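Local coordinates for protein DyP-type peroxidase (Thermobifida cellulosilytica, PDB 4GS1) that binds haem and, as a DyP-type peroxidase, probably uses hydrogen peroxide to oxidise dyes and other substrates, at residues Gly184-Ala189 with Ala197-Leu202; Asp252-Leu257 with Asn366-His371; Gly327-Gly332 with Arg370-Ala375. All blocks are in the same frame, centred on the assembly; numbering follows the deposited sequence. Where two conformers were deposited one is given.

Interaction 1. Residues Gly184-Ala189 with Ala197-Leu202; sequences GFRRTA and ATPRNL
Arg187 and Ala197 supply the direct hydrogen bond of this contact, in which Arg187 NH2 reaches Ala197 O at 3.1 Å. The N-H...O angle is 142°; the donor lies in the carbonyl plane, while the oxygen sits 25° out of the guanidinium plane. A bend at chi2 (-68°) turns the chain toward the 197-202 segment; the same NH2 also hydrogen-bonds to Pro195 O, just before that segment.

Two waters extend the polar seam. One accepts from Arg187 N at 3.0 Å and donates to Arg200 O at 3.1 Å. The other donates to Thr198 O at 2.8 Å and accepts only weakly from Arg187 NE, 3.5 Å away.

Packing against the arginines centres on Pro199, whose CG lies over one face of the Arg187 guanidinium and is 3.6 Å from Arg186 NH1. Arg186 is held in turn by Gly321 O and a cation-pi contact with Tyr322. The apolar contact is a light one, Phe185 CZ to Leu202 CD2 at 4.4 Å.

With an alanine in place of Arg187, the carbonyls of Ala197 and Pro195 would probably lose their shared donor, and Pro199 the flat group covering it. Because main-chain carbonyls are the acceptors, the chain just beyond strand 176-185 is joined to the backbone of the following loop, which runs on to Asn201 in the haem pocket.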
loop_
_atom_site.group_PDB
_atom_site.type_symbol
_atom_site.label_atom_id
_atom_site.label_comp_id
_atom_site.label_asym_id
_atom_site.label_seq_id
_atom_site.Cartn_x
_atom_site.Cartn_y
_atom_site.Cartn_z
ATOM N N GLY B 184 -1.875 4.893 3.231
ATOM C CA GLY B 184 -3.275 4.499 3.286
ATOM C C GLY B 184 -3.941 4.524 1.923
ATOM O O GLY B 184 -3.420 5.130 0.984
ATOM N N PHE B 185 -5.090 3.860 1.809
ATOM C CA PHE B 185 -5.814 3.808 0.543
ATOM C C PHE B 185 -7.321 3.867 0.735
ATOM O O PHE B 185 -7.842 3.571 1.816
ATOM C CB PHE B 185 -5.479 2.515 -0.214
ATOM C CG PHE B 185 -5.845 1.261 0.534
ATOM C CD1 PHE B 185 -7.091 0.665 0.365
ATOM C CD2 PHE B 185 -4.945 0.677 1.414
ATOM C CE1 PHE B 185 -7.429 -0.488 1.062
ATOM C CE2 PHE B 185 -5.279 -0.478 2.115
ATOM C CZ PHE B 185 -6.526 -1.061 1.935
ATOM N N ARG B 186 -8.003 4.221 -0.350
ATOM C CA ARG B 186 -9.447 4.045 -0.512
ATOM C C ARG B 186 -9.643 3.371 -1.854
ATOM O O ARG B 186 -8.679 3.213 -2.607
ATOM C CB ARG B 186 -10.150 5.401 -0.566
ATOM C CG ARG B 186 -9.967 6.247 0.674
ATOM C CD ARG B 186 -10.468 7.659 0.421
ATOM N NE ARG B 186 -10.560 8.436 1.660
ATOM C CZ ARG B 186 -11.388 9.467 1.833
ATOM N NH1 ARG B 186 -12.186 9.865 0.840
ATOM N NH2 ARG B 186 -11.413 10.110 2.997
ATOM N N ARG B 187 -10.882 2.998 -2.179
ATOM C CA ARG B 187 -11.161 2.490 -3.521
ATOM C C ARG B 187 -10.809 3.548 -4.566
ATOM O O ARG B 187 -11.013 4.753 -4.356
ATOM C CB ARG B 187 -12.628 2.051 -3.673
ATOM C CG ARG B 187 -13.623 3.143 -4.120
ATOM C CD ARG B 187 -13.847 4.217 -3.068
ATOM N NE ARG B 187 -14.942 5.117 -3.459
ATOM C CZ ARG B 187 -14.815 6.129 -4.313
ATOM N NH1 ARG B 187 -13.638 6.381 -4.877
ATOM N NH2 ARG B 187 -15.870 6.892 -4.609
ATOM N N THR B 188 -10.256 3.108 -5.688
ATOM C CA THR B 188 -9.979 4.046 -6.778
ATOM C C THR B 188 -11.254 4.433 -7.509
ATOM O O THR B 188 -12.210 3.650 -7.587
ATOM C CB THR B 188 -8.975 3.479 -7.799
ATOM O OG1 THR B 188 -9.501 2.270 -8.367
ATOM C CG2 THR B 188 -7.621 3.204 -7.133
ATOM N N ALA B 189 -11.270 5.647 -8.049
ATOM C CA ALA B 189 -12.400 6.090 -8.859
ATOM C C ALA B 189 -12.602 5.156 -10.045
ATOM O O ALA B 189 -13.730 4.905 -10.463
ATOM C CB ALA B 189 -12.170 7.516 -9.341
ATOM N N ALA B 197 -19.924 7.915 -4.748
ATOM C CA ALA B 197 -20.374 7.214 -3.535
ATOM C C ALA B 197 -19.373 7.398 -2.406
ATOM O O ALA B 197 -18.167 7.467 -2.638
ATOM C CB ALA B 197 -20.566 5.740 -3.816
ATOM N N THR B 198 -19.840 7.481 -1.168
ATOM C CA THR B 198 -18.844 7.657 -0.108
ATOM C C THR B 198 -18.079 6.345 0.143
ATOM O O THR B 198 -18.646 5.254 0.000
ATOM C CB THR B 198 -19.399 8.394 1.143
ATOM O OG1 THR B 198 -19.209 7.613 2.322
ATOM C CG2 THR B 198 -20.852 8.741 0.963
ATOM N N PRO B 199 -16.776 6.452 0.445
ATOM C CA PRO B 199 -15.905 5.274 0.559
ATOM C C PRO B 199 -16.221 4.435 1.793
ATOM O O PRO B 199 -16.800 4.954 2.751
ATOM C CB PRO B 199 -14.506 5.887 0.712
ATOM C CG PRO B 199 -14.626 7.285 0.149
ATOM C CD PRO B 199 -16.014 7.713 0.532
ATOM N N ARG B 200 -15.846 3.159 1.763
ATOM C CA ARG B 200 -16.004 2.279 2.917
ATOM C C ARG B 200 -14.669 1.977 3.582
ATOM O O ARG B 200 -13.612 2.133 2.968
ATOM C CB ARG B 200 -16.684 0.965 2.510
ATOM C CG ARG B 200 -18.127 1.142 2.043
ATOM C CD ARG B 200 -18.701 -0.162 1.516
ATOM N NE ARG B 200 -20.078 -0.014 1.034
ATOM C CZ ARG B 200 -21.159 -0.357 1.725
ATOM N NH1 ARG B 200 -21.043 -0.866 2.947
ATOM N NH2 ARG B 200 -22.361 -0.170 1.198
ATOM N N ASN B 201 -14.728 1.550 4.845
ATOM C CA ASN B 201 -13.523 1.162 5.585
ATOM C C ASN B 201 -13.369 -0.363 5.653
ATOM O O ASN B 201 -14.179 -1.093 5.073
ATOM C CB ASN B 201 -13.506 1.808 6.982
ATOM C CG ASN B 201 -14.648 1.330 7.867
ATOM O OD1 ASN B 201 -15.106 0.189 7.748
ATOM N ND2 ASN B 201 -15.102 2.198 8.772
ATOM N N LEU B 202 -12.333 -0.853 6.335
ATOM C CA LEU B 202 -12.055 -2.290 6.327
ATOM C C LEU B 202 -13.027 -3.117 7.180
ATOM O O LEU B 202 -13.026 -4.354 7.106
ATOM C CB LEU B 202 -10.601 -2.568 6.747
ATOM C CG LEU B 202 -9.551 -2.069 5.752
ATOM C CD1 LEU B 202 -8.152 -2.298 6.306
ATOM C CD2 LEU B 202 -9.702 -2.780 4.424
HETATM O O HOH W 1 -12.896 2.667 -0.017
HETATM O O HOH W 2 -17.600 3.486 -1.945
#

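Interaction 2. Residues Asp252-Leu257 with Asn366-His371; sequences DEWRRL and NRYTRH. With HEM (protoporphyrin IX containing Fe), chain F.
Tyr368 turns its ring toward the helix with CG opposite its own carbonyl carbon (chi1 -63°), and Trp254 swings its indole to meet it with CG opposite the backbone N (chi1 -178°). The result is a T-shaped pair: Trp254 CE3 stands over one face of the phenol, displaced toward the rim and 3.9 Å from Tyr368 CG, with the ring planes at 78°. A hydrogen bond from Trp254 NE1 to Met203 O helps fix the rotation of the indole.

Glu253 CB lies 3.9 Å from Tyr368 CE1, and Leu257 approaches the far end of the ring, its CD1 3.6 Å from Tyr368 CZ. In the ferredoxin-like C-terminal half of the protein, this packing joins helix 251-256, which directly follows strand 240-249, to the 3-10 turn that leads into the neighbouring antiparallel strand 369-379. A water at the phenol's edge, 2.8 Å from Tyr368 OH, donates to Glu253 O at 3.2 Å and so bridges hydroxyl and helix backbone.

Beyond Tyr368 the strand enters the haem pocket. Thr369 CG2 is 3.7 Å from the vinyl carbon CBB of the haem, and His371 presents its ring edge to the methyl CMC, with CE1 at 3.7 Å.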
loop_
_atom_site.group_PDB
_atom_site.type_symbol
_atom_site.label_atom_id
_atom_site.label_comp_id
_atom_site.label_asym_id
_atom_site.label_seq_id
_atom_site.Cartn_x
_atom_site.Cartn_y
_atom_site.Cartn_z
ATOM N N ASP B 252 -10.427 -9.873 13.700
ATOM C CA ASP B 252 -10.726 -11.238 14.122
ATOM C C ASP B 252 -11.943 -11.239 15.047
ATOM O O ASP B 252 -12.874 -12.032 14.875
ATOM C CB ASP B 252 -9.510 -11.827 14.839
ATOM C CG ASP B 252 -9.510 -13.335 14.857
ATOM O OD1 ASP B 252 -10.101 -13.918 15.790
ATOM O OD2 ASP B 252 -8.902 -13.937 13.947
ATOM N N GLU B 253 -11.941 -10.336 16.021
ATOM C CA GLU B 253 -13.076 -10.200 16.925
ATOM C C GLU B 253 -14.323 -9.698 16.201
ATOM O O GLU B 253 -15.435 -10.157 16.462
ATOM C CB GLU B 253 -12.728 -9.229 18.060
ATOM C CG GLU B 253 -11.483 -9.606 18.868
ATOM C CD GLU B 253 -11.750 -10.720 19.841
ATOM O OE1 GLU B 253 -10.934 -10.913 20.769
ATOM O OE2 GLU B 253 -12.779 -11.406 19.673
ATOM N N TRP B 254 -14.125 -8.734 15.309
ATOM C CA TRP B 254 -15.215 -8.135 14.546
ATOM C C TRP B 254 -15.947 -9.176 13.707
ATOM O O TRP B 254 -17.181 -9.189 13.653
ATOM C CB TRP B 254 -14.640 -7.038 13.651
ATOM C CG TRP B 254 -15.644 -6.286 12.829
ATOM C CD1 TRP B 254 -15.798 -6.327 11.467
ATOM C CD2 TRP B 254 -16.612 -5.356 13.315
ATOM N NE1 TRP B 254 -16.809 -5.475 11.081
ATOM C CE2 TRP B 254 -17.335 -4.877 12.203
ATOM C CE3 TRP B 254 -16.954 -4.894 14.590
ATOM C CZ2 TRP B 254 -18.370 -3.947 12.325
ATOM C CZ3 TRP B 254 -17.980 -3.959 14.710
ATOM C CH2 TRP B 254 -18.671 -3.499 13.584
ATOM N N ARG B 255 -15.191 -10.063 13.063
ATOM C CA ARG B 255 -15.808 -11.101 12.232
ATOM C C ARG B 255 -16.691 -12.094 13.002
ATOM O O ARG B 255 -17.571 -12.727 12.412
ATOM C CB ARG B 255 -14.750 -11.845 11.396
ATOM C CG ARG B 255 -14.335 -11.096 10.135
ATOM C CD ARG B 255 -13.422 -11.950 9.248
ATOM N NE ARG B 255 -12.234 -12.390 9.972
ATOM C CZ ARG B 255 -11.086 -11.718 10.000
ATOM N NH1 ARG B 255 -10.053 -12.194 10.688
ATOM N NH2 ARG B 255 -10.969 -10.573 9.337
ATOM N N ARG B 256 -16.474 -12.225 14.309
ATOM C CA ARG B 256 -17.309 -13.105 15.128
ATOM C C ARG B 256 -18.748 -12.604 15.245
ATOM O O ARG B 256 -19.666 -13.391 15.472
ATOM C CB ARG B 256 -16.732 -13.248 16.539
ATOM C CG ARG B 256 -15.352 -13.871 16.621
ATOM C CD ARG B 256 -14.873 -13.857 18.071
ATOM N NE ARG B 256 -15.759 -14.625 18.944
ATOM C CZ ARG B 256 -15.367 -15.648 19.696
ATOM N NH1 ARG B 256 -14.095 -16.024 19.695
ATOM N NH2 ARG B 256 -16.242 -16.292 20.454
ATOM N N LEU B 257 -18.943 -11.295 15.117
ATOM C CA LEU B 257 -20.284 -10.705 15.226
ATOM C C LEU B 257 -21.119 -10.960 13.970
ATOM O O LEU B 257 -20.609 -10.853 12.854
ATOM C CB LEU B 257 -20.181 -9.183 15.425
ATOM C CG LEU B 257 -19.645 -8.614 16.739
ATOM C CD1 LEU B 257 -19.711 -7.084 16.707
ATOM C CD2 LEU B 257 -20.437 -9.159 17.927
ATOM N N ASN B 366 -15.154 0.802 20.996
ATOM C CA ASN B 366 -13.901 0.764 21.763
ATOM C C ASN B 366 -13.325 -0.645 21.838
ATOM O O ASN B 366 -12.102 -0.841 21.793
ATOM C CB ASN B 366 -14.107 1.284 23.199
ATOM C CG ASN B 366 -14.307 2.795 23.268
ATOM O OD1 ASN B 366 -13.998 3.523 22.324
ATOM N ND2 ASN B 366 -14.811 3.271 24.405
ATOM N N ARG B 367 -14.201 -1.637 21.962
ATOM C CA ARG B 367 -13.741 -3.003 22.157
ATOM C C ARG B 367 -13.208 -3.637 20.878
ATOM O O ARG B 367 -12.657 -4.735 20.920
ATOM C CB ARG B 367 -14.856 -3.874 22.761
ATOM C CG ARG B 367 -15.414 -3.302 24.057
ATOM C CD ARG B 367 -16.255 -4.317 24.815
ATOM N NE ARG B 367 -16.693 -3.779 26.107
ATOM C CZ ARG B 367 -17.788 -3.043 26.271
ATOM N NH1 ARG B 367 -18.108 -2.587 27.474
ATOM N NH2 ARG B 367 -18.558 -2.755 25.226
ATOM N N TYR B 368 -13.349 -2.938 19.756
ATOM C CA TYR B 368 -12.902 -3.479 18.473
ATOM C C TYR B 368 -11.790 -2.667 17.838
ATOM O O TYR B 368 -11.426 -2.900 16.685
ATOM C CB TYR B 368 -14.091 -3.610 17.506
ATOM C CG TYR B 368 -15.113 -4.590 18.023
ATOM C CD1 TYR B 368 -14.933 -5.954 17.859
ATOM C CD2 TYR B 368 -16.249 -4.152 18.689
ATOM C CE1 TYR B 368 -15.869 -6.864 18.356
ATOM C CE2 TYR B 368 -17.184 -5.051 19.185
ATOM C CZ TYR B 368 -16.984 -6.404 19.013
ATOM O OH TYR B 368 -17.907 -7.304 19.502
ATOM N N THR B 369 -11.252 -1.710 18.586
ATOM C CA THR B 369 -10.254 -0.798 18.035
ATOM C C THR B 369 -9.150 -0.510 19.052
ATOM O O THR B 369 -9.382 -0.581 20.261
ATOM C CB THR B 369 -10.894 0.542 17.617
ATOM O OG1 THR B 369 -11.599 1.101 18.735
ATOM C CG2 THR B 369 -11.861 0.343 16.456
ATOM N N ARG B 370 -7.957 -0.185 18.560
ATOM C CA ARG B 370 -6.846 0.201 19.439
ATOM C C ARG B 370 -6.103 1.384 18.834
ATOM O O ARG B 370 -5.529 1.273 17.747
ATOM C CB ARG B 370 -5.870 -0.969 19.631
ATOM C CG ARG B 370 -6.429 -2.183 20.381
ATOM C CD ARG B 370 -6.769 -1.844 21.833
ATOM N NE ARG B 370 -7.211 -3.021 22.583
ATOM C CZ ARG B 370 -8.484 -3.355 22.793
ATOM N NH1 ARG B 370 -9.470 -2.594 22.321
ATOM N NH2 ARG B 370 -8.774 -4.457 23.486
ATOM N N HIS B 371 -6.119 2.526 19.526
ATOM C CA HIS B 371 -5.405 3.701 19.032
ATOM C C HIS B 371 -3.922 3.546 19.362
ATOM O O HIS B 371 -3.553 3.540 20.540
ATOM C CB HIS B 371 -5.938 4.970 19.699
ATOM C CG HIS B 371 -7.340 5.309 19.322
ATOM N ND1 HIS B 371 -7.726 6.584 18.926
ATOM C CD2 HIS B 371 -8.466 4.557 19.272
ATOM C CE1 HIS B 371 -9.013 6.591 18.666
ATOM N NE2 HIS B 371 -9.495 5.371 18.871
HETATM C CHA HEM F . -19.354 8.464 12.304
HETATM C CHB HEM F . -16.526 4.559 11.858
HETATM C CHC HEM F . -13.298 6.482 14.937
HETATM C CHD HEM F . -15.906 10.581 15.071
HETATM C C1A HEM F . -18.869 7.237 11.947
HETATM C C2A HEM F . -19.560 6.301 11.094
HETATM C C3A HEM F . -18.775 5.221 10.974
HETATM C C4A HEM F . -17.572 5.449 11.736
HETATM C CMA HEM F . -19.072 3.939 10.158
HETATM C CAA HEM F . -20.956 6.546 10.460
HETATM C CBA HEM F . -20.856 7.142 9.045
HETATM C CGA HEM F . -20.378 8.569 9.051
HETATM O O1A HEM F . -21.190 9.482 9.390
HETATM O O2A HEM F . -19.194 8.805 8.697
HETATM C C1B HEM F . -15.424 4.732 12.664
HETATM C C2B HEM F . -14.387 3.747 12.878
HETATM C C3B HEM F . -13.495 4.263 13.738
HETATM C C4B HEM F . -13.933 5.603 14.084
HETATM C CMB HEM F . -14.407 2.347 12.218
HETATM C CAB HEM F . -12.188 3.637 14.290
HETATM C CBB HEM F . -11.519 2.657 13.650
HETATM C C1C HEM F . -13.728 7.761 15.243
HETATM C C2C HEM F . -13.068 8.705 16.135
HETATM C C3C HEM F . -13.786 9.846 16.156
HETATM C C4C HEM F . -14.931 9.639 15.301
HETATM C CMC HEM F . -11.737 8.415 16.864
HETATM C CAC HEM F . -13.565 11.178 16.926
HETATM C CBC HEM F . -12.824 11.311 18.029
HETATM C C1D HEM F . -17.042 10.385 14.330
HETATM C C2D HEM F . -18.038 11.403 14.090
HETATM C C3D HEM F . -19.110 10.742 13.247
HETATM C C4D HEM F . -18.656 9.391 13.032
HETATM C CMD HEM F . -18.046 12.865 14.594
HETATM C CAD HEM F . -20.393 11.405 12.722
HETATM C CBD HEM F . -21.454 11.423 13.825
HETATM C CGD HEM F . -22.681 12.121 13.280
HETATM O O1D HEM F . -23.604 11.419 12.783
HETATM O O2D HEM F . -22.729 13.380 13.312
HETATM N NA HEM F . -17.652 6.702 12.331
HETATM N NB HEM F . -15.121 5.855 13.418
HETATM N NC HEM F . -14.882 8.359 14.759
HETATM N ND HEM F . -17.436 9.209 13.685
HETATM FE FE HEM F . -16.331 7.505 13.633
HETATM O O HOH W 3 -17.182 -10.019 19.159
#

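Interaction 3. Residues Gly327-Gly332 with Arg370-Ala375; sequences GWRDDG and RHEGSA
Glu372 and Arg329 reach toward each other from opposite directions, and the pair shows how two charged side chains can span a gap too wide for backbones to close: their CA atoms, 13.7 Å apart, are the nearest in the two segments. From CB of Glu372, which points toward the 327-332 segment, the chain leaves with CG opposite the carbonyl carbon (chi1 -61°). It then runs extended through CG to CD, carrying the carboxylate well clear of its strand. Trp144 packs against this side chain and against that of Arg329.

CD faces the edge of the guanidinium, and the two flat groups are nearly coplanar, their planes 11° apart. In the arginine conformer described, one of two deposited, the two oxygens therefore meet the two terminal nitrogens along the guanidinium edge, one to each, in a bidentate salt bridge.

The strand beneath Glu372 carries a classic beta bulge, in which Glu372 and Gly373 both face Arg246 of strand 240-249. Across the ferredoxin-like sheet, strand 369-379 is one outermost strand of the chain and 318-328 the other. Arg329 follows the latter and opens the type I turn Arg329-Gly332, closed by Gly332 N to Arg329 O at 2.9 Å; this turn leads into strand 334-344.

At the tip, Glu372 OE1 receives Arg329 NH1 at a modelled 2.5 Å, a value doubtful for its shortness. Glu372 OE2 takes Arg329 NH2 at 3.1 Å on its syn side, with an N-H...O angle of 148°. OE2 also forms a salt bridge with Arg248 and a long, weak ion pair with Arg141, so three arginines gather round one largely buried carboxylate, which would probably favour its ionised form.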
loop_
_atom_site.group_PDB
_atom_site.type_symbol
_atom_site.label_atom_id
_atom_site.label_comp_id
_atom_site.label_asym_id
_atom_site.label_seq_id
_atom_site.Cartn_x
_atom_site.Cartn_y
_atom_site.Cartn_z
ATOM N N GLY B 327 -0.276 -5.839 7.004
ATOM C CA GLY B 327 -0.104 -7.278 7.104
ATOM C C GLY B 327 -0.395 -7.841 8.477
ATOM O O GLY B 327 -1.462 -7.593 9.050
ATOM N N TRP B 328 0.553 -8.632 8.983
ATOM C CA TRP B 328 0.410 -9.313 10.262
ATOM C C TRP B 328 1.656 -9.084 11.106
ATOM O O TRP B 328 2.772 -9.053 10.582
ATOM C CB TRP B 328 0.187 -10.827 10.028
ATOM C CG TRP B 328 -1.194 -11.121 9.487
ATOM C CD1 TRP B 328 -2.286 -11.514 10.204
ATOM C CD2 TRP B 328 -1.635 -10.988 8.127
ATOM N NE1 TRP B 328 -3.372 -11.653 9.374
ATOM C CE2 TRP B 328 -2.998 -11.332 8.093
ATOM C CE3 TRP B 328 -0.997 -10.631 6.932
ATOM C CZ2 TRP B 328 -3.742 -11.323 6.915
ATOM C CZ3 TRP B 328 -1.739 -10.606 5.767
ATOM C CH2 TRP B 328 -3.100 -10.954 5.765
ATOM N N ARG B 329 1.462 -8.928 12.408
ATOM C CA ARG B 329 2.583 -8.817 13.331
ATOM C C ARG B 329 3.168 -10.189 13.616
ATOM O O ARG B 329 2.663 -11.202 13.130
ATOM C CB ARG B 329 2.137 -8.155 14.633
ATOM C CG ARG B 329 1.572 -6.775 14.405
ATOM C CD ARG B 329 1.212 -6.062 15.686
ATOM N NE ARG B 329 1.066 -4.635 15.424
ATOM C CZ ARG B 329 0.415 -3.786 16.208
ATOM N NH1 ARG B 329 0.347 -2.509 15.873
ATOM N NH2 ARG B 329 -0.164 -4.213 17.318
ATOM N N ASP B 330 4.228 -10.219 14.412
ATOM C CA ASP B 330 4.909 -11.476 14.710
ATOM C C ASP B 330 4.051 -12.492 15.474
ATOM O O ASP B 330 4.321 -13.693 15.422
ATOM C CB ASP B 330 6.232 -11.204 15.433
ATOM C CG ASP B 330 7.208 -10.399 14.582
ATOM O OD1 ASP B 330 7.171 -10.521 13.336
ATOM O OD2 ASP B 330 8.020 -9.646 15.163
ATOM N N ASP B 331 3.012 -12.023 16.164
ATOM C CA ASP B 331 2.099 -12.938 16.850
ATOM C C ASP B 331 0.970 -13.394 15.929
ATOM O O ASP B 331 0.058 -14.112 16.346
ATOM C CB ASP B 331 1.535 -12.314 18.131
ATOM C CG ASP B 331 0.888 -10.959 17.895
ATOM O OD1 ASP B 331 0.550 -10.643 16.734
ATOM O OD2 ASP B 331 0.709 -10.209 18.881
ATOM N N GLY B 332 1.033 -12.972 14.673
ATOM C CA GLY B 332 0.030 -13.367 13.704
ATOM C C GLY B 332 -1.251 -12.559 13.797
ATOM O O GLY B 332 -2.226 -12.874 13.110
ATOM N N ARG B 370 -7.957 -0.185 18.560
ATOM C CA ARG B 370 -6.846 0.201 19.439
ATOM C C ARG B 370 -6.103 1.384 18.834
ATOM O O ARG B 370 -5.529 1.273 17.747
ATOM C CB ARG B 370 -5.870 -0.969 19.631
ATOM C CG ARG B 370 -6.429 -2.183 20.381
ATOM C CD ARG B 370 -6.769 -1.844 21.833
ATOM N NE ARG B 370 -7.211 -3.021 22.583
ATOM C CZ ARG B 370 -8.484 -3.355 22.793
ATOM N NH1 ARG B 370 -9.470 -2.594 22.321
ATOM N NH2 ARG B 370 -8.774 -4.457 23.486
ATOM N N HIS B 371 -6.119 2.526 19.526
ATOM C CA HIS B 371 -5.405 3.701 19.032
ATOM C C HIS B 371 -3.922 3.546 19.362
ATOM O O HIS B 371 -3.553 3.540 20.540
ATOM C CB HIS B 371 -5.938 4.970 19.699
ATOM C CG HIS B 371 -7.340 5.309 19.322
ATOM N ND1 HIS B 371 -7.726 6.584 18.926
ATOM C CD2 HIS B 371 -8.466 4.557 19.272
ATOM C CE1 HIS B 371 -9.013 6.591 18.666
ATOM N NE2 HIS B 371 -9.495 5.371 18.871
ATOM N N GLU B 372 -3.080 3.426 18.333
ATOM C CA GLU B 372 -1.658 3.097 18.526
ATOM C C GLU B 372 -0.714 4.229 18.127
ATOM O O GLU B 372 0.480 4.209 18.455
ATOM C CB GLU B 372 -1.302 1.810 17.758
ATOM C CG GLU B 372 -2.097 0.594 18.233
ATOM C CD GLU B 372 -1.748 -0.692 17.503
ATOM O OE1 GLU B 372 -1.232 -0.642 16.367
ATOM O OE2 GLU B 372 -1.986 -1.767 18.085
ATOM N N GLY B 373 -1.235 5.210 17.400
ATOM C CA GLY B 373 -0.439 6.363 17.019
ATOM C C GLY B 373 -1.310 7.601 17.031
ATOM O O GLY B 373 -2.523 7.505 16.835
ATOM N N SER B 374 -0.699 8.763 17.256
ATOM C CA SER B 374 -1.458 9.998 17.438
ATOM C C SER B 374 -0.581 11.211 17.203
ATOM O O SER B 374 0.573 11.219 17.621
ATOM C CB SER B 374 -1.983 10.061 18.878
ATOM O OG SER B 374 -2.726 11.250 19.094
ATOM N N ALA B 375 -1.133 12.237 16.564
ATOM C CA ALA B 375 -0.418 13.491 16.384
ATOM C C ALA B 375 -1.371 14.636 16.125
ATOM O O ALA B 375 -2.460 14.447 15.564
ATOM C CB ALA B 375 0.580 13.380 15.241
#

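Along the chain interaction 1 closes first; interactions 2 and 3 open later and both end on strand 369-379, sharing Arg370 and His371. Their centres lie about 13 Å apart, whereas that of interaction 1 is about 20 Å from interaction 2 and 21 Å from interaction 3. Interaction 1 lies where the chain leaves strand 176-185, an outermost strand of the first sheet, while the others belong to the second four-stranded antiparallel sheet, interaction 2 tying a helix to its edge and interaction 3 linking one outermost strand to the turn that follows the other. The segments of all three contribute residues to the haem pocket (Asn201, Thr369, His371), although the contacts themselves mostly lie outside it.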